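Local coordinates for endonuclease PI-MtuI (Mycobacterium tuberculosis, PDB 2IMZ), which probably catalyses protein splicing, its intein domain excising itself from the RecA precursor and joining the flanking segments, at residues A[41-46]-A[152-157]. The protein carries 1 engineered substitution. Residues are numbered along the deposited sequence; the frame is centred on the assembly and turned at random.
Sequences HARPVV and EVEELH. With ZN (zinc ion), chain C.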
loop_
_atom_site.group_PDB
_atom_site.type_symbol
_atom_site.label_atom_id
_atom_site.label_comp_id
_atom_site.label_asym_id
_atom_site.label_seq_id
_atom_site.Cartn_x
_atom_site.Cartn_y
_atom_site.Cartn_z
ATOM N N HIS A 41 -16.619 3.139 -2.581
ATOM C CA HIS A 41 -17.309 1.911 -2.202
ATOM C C HIS A 41 -16.983 1.481 -0.785
ATOM O O HIS A 41 -15.910 1.779 -0.265
ATOM C CB HIS A 41 -16.905 0.770 -3.140
ATOM C CG HIS A 41 -17.050 1.096 -4.592
ATOM N ND1 HIS A 41 -16.205 1.964 -5.250
ATOM C CD2 HIS A 41 -17.952 0.680 -5.511
ATOM C CE1 HIS A 41 -16.580 2.067 -6.511
ATOM N NE2 HIS A 41 -17.639 1.299 -6.695
ATOM N N ALA A 42 -17.912 0.764 -0.163
ATOM C CA ALA A 42 -17.678 0.263 1.181
ATOM C C ALA A 42 -16.883 -1.031 1.031
ATOM O O ALA A 42 -17.305 -1.950 0.331
ATOM C CB ALA A 42 -19.001 -0.013 1.885
ATOM N N ARG A 43 -15.727 -1.098 1.674
ATOM C CA ARG A 43 -14.896 -2.291 1.602
ATOM C C ARG A 43 -14.416 -2.646 3.004
ATOM O O ARG A 43 -14.118 -1.768 3.813
ATOM C CB ARG A 43 -13.710 -2.059 0.655
ATOM C CG ARG A 43 -14.086 -2.056 -0.831
ATOM C CD ARG A 43 -14.533 -3.449 -1.290
ATOM N NE ARG A 43 -14.833 -3.520 -2.719
ATOM C CZ ARG A 43 -15.981 -3.136 -3.276
ATOM N NH1 ARG A 43 -16.960 -2.648 -2.527
ATOM N NH2 ARG A 43 -16.155 -3.257 -4.587
ATOM N N PRO A 44 -14.344 -3.947 3.313
ATOM C CA PRO A 44 -13.906 -4.417 4.627
ATOM C C PRO A 44 -12.399 -4.466 4.854
ATOM O O PRO A 44 -11.622 -4.703 3.927
ATOM C CB PRO A 44 -14.535 -5.804 4.707
ATOM C CG PRO A 44 -14.399 -6.288 3.306
ATOM C CD PRO A 44 -14.824 -5.075 2.489
ATOM N N VAL A 45 -11.999 -4.229 6.099
ATOM C CA VAL A 45 -10.598 -4.296 6.485
ATOM C C VAL A 45 -10.323 -5.789 6.646
ATOM O O VAL A 45 -11.104 -6.493 7.289
ATOM C CB VAL A 45 -10.356 -3.576 7.827
ATOM C CG1 VAL A 45 -8.925 -3.807 8.305
ATOM C CG2 VAL A 45 -10.618 -2.079 7.655
ATOM N N VAL A 46 -9.231 -6.266 6.054
ATOM C CA VAL A 46 -8.886 -7.683 6.117
ATOM C C VAL A 46 -7.557 -7.988 6.805
ATOM O O VAL A 46 -7.268 -9.145 7.117
ATOM C CB VAL A 46 -8.883 -8.300 4.702
ATOM C CG1 VAL A 46 -10.300 -8.294 4.143
ATOM C CG2 VAL A 46 -7.955 -7.519 3.785
ATOM N N GLU A 152 -5.313 -3.086 5.865
ATOM C CA GLU A 152 -5.462 -3.573 4.501
ATOM C C GLU A 152 -6.951 -3.622 4.224
ATOM O O GLU A 152 -7.718 -4.201 4.997
ATOM C CB GLU A 152 -4.868 -4.971 4.309
ATOM C CG GLU A 152 -3.391 -4.981 3.963
ATOM C CD GLU A 152 -3.055 -4.116 2.752
ATOM O OE1 GLU A 152 -3.603 -4.342 1.644
ATOM O OE2 GLU A 152 -2.232 -3.200 2.915
ATOM N N VAL A 153 -7.342 -2.995 3.121
ATOM C CA VAL A 153 -8.731 -2.919 2.691
ATOM C C VAL A 153 -8.909 -3.804 1.467
ATOM O O VAL A 153 -8.229 -3.632 0.456
ATOM C CB VAL A 153 -9.113 -1.463 2.334
ATOM C CG1 VAL A 153 -10.551 -1.397 1.831
ATOM C CG2 VAL A 153 -8.943 -0.573 3.559
ATOM N N GLU A 154 -9.829 -4.752 1.566
ATOM C CA GLU A 154 -10.084 -5.671 0.470
ATOM C C GLU A 154 -10.286 -5.003 -0.888
ATOM O O GLU A 154 -10.969 -3.981 -1.003
ATOM C CB GLU A 154 -11.303 -6.532 0.793
ATOM C CG GLU A 154 -11.759 -7.405 -0.359
ATOM C CD GLU A 154 -13.077 -8.084 -0.071
ATOM O OE1 GLU A 154 -13.100 -8.992 0.781
ATOM O OE2 GLU A 154 -14.091 -7.700 -0.691
ATOM N N GLU A 155 -9.664 -5.603 -1.901
ATOM C CA GLU A 155 -9.751 -5.182 -3.298
ATOM C C GLU A 155 -9.220 -3.816 -3.739
ATOM O O GLU A 155 -8.341 -3.739 -4.600
ATOM C CB GLU A 155 -11.205 -5.326 -3.785
ATOM C CG GLU A 155 -11.410 -4.937 -5.256
ATOM C CD GLU A 155 -12.862 -5.014 -5.707
ATOM O OE1 GLU A 155 -13.756 -4.583 -4.950
ATOM O OE2 GLU A 155 -13.112 -5.489 -6.837
ATOM N N LEU A 156 -9.741 -2.740 -3.157
ATOM C CA LEU A 156 -9.355 -1.400 -3.579
ATOM C C LEU A 156 -8.074 -0.797 -3.011
ATOM O O LEU A 156 -7.537 0.147 -3.584
ATOM C CB LEU A 156 -10.535 -0.451 -3.366
ATOM C CG LEU A 156 -11.784 -0.932 -4.121
ATOM C CD1 LEU A 156 -12.946 0.025 -3.887
ATOM C CD2 LEU A 156 -11.469 -1.027 -5.610
ATOM N N HIS A 157 -7.593 -1.327 -1.894
ATOM C CA HIS A 157 -6.343 -0.851 -1.312
ATOM C C HIS A 157 -6.269 0.626 -0.953
ATOM O O HIS A 157 -5.191 1.222 -0.980
ATOM C CB HIS A 157 -5.183 -1.202 -2.251
ATOM C CG HIS A 157 -4.896 -2.668 -2.319
ATOM N ND1 HIS A 157 -4.171 -3.327 -1.350
ATOM C CD2 HIS A 157 -5.283 -3.615 -3.209
ATOM C CE1 HIS A 157 -4.126 -4.617 -1.639
ATOM N NE2 HIS A 157 -4.795 -4.817 -2.760
HETATM ZN ZN ZN C . -3.126 -2.755 0.210
#
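R43 carries CG anti to its carbonyl carbon (chi1 -74°) and its chain bends at chi2 (-68°), whereas E155 reaches out with CG opposite its backbone N and an extended chain beyond. With these torsions the guanidinium meets the carboxylate side-on: NE and NH2 of R43 both donate to OE1 of E155, NE at 2.7 Å. The two planes lie only 23° apart, and the shared oxygen sits near the guanidinium plane. A third bond, from R43 NH1 to the A42 carbonyl oxygen at 3.0 Å, fixes the rotation of the group, while CD1 of L156 lies over one face, toward the rim. Nearer the backbone, CB of R43 packs tightly on V153 CG1 at 3.4 Å. OE1 and CB of E154 lie against CG of P44, the two side chains crossing obliquely, and V46 CG1 touches E154 CB at 3.9 Å. Two backbone bonds bracket the non-hydrogen-bonded V45–V153 pair: E154 N to P44 O (3.0 Å) and V46 N to E152 O (2.8 Å). Past V153 the chain turns, and E152 OE1 and H157 ND1 bind one zinc ion together with H167 of the second subunit; E152 OE2 is salt-bridged to K74 of that subunit. V153 N donates a hydrogen bond to O5 of the aminosuccinimide at position 168, placing this antiparallel strand pair beside the C-terminal splice junction of the all-beta intein (Hint) fold.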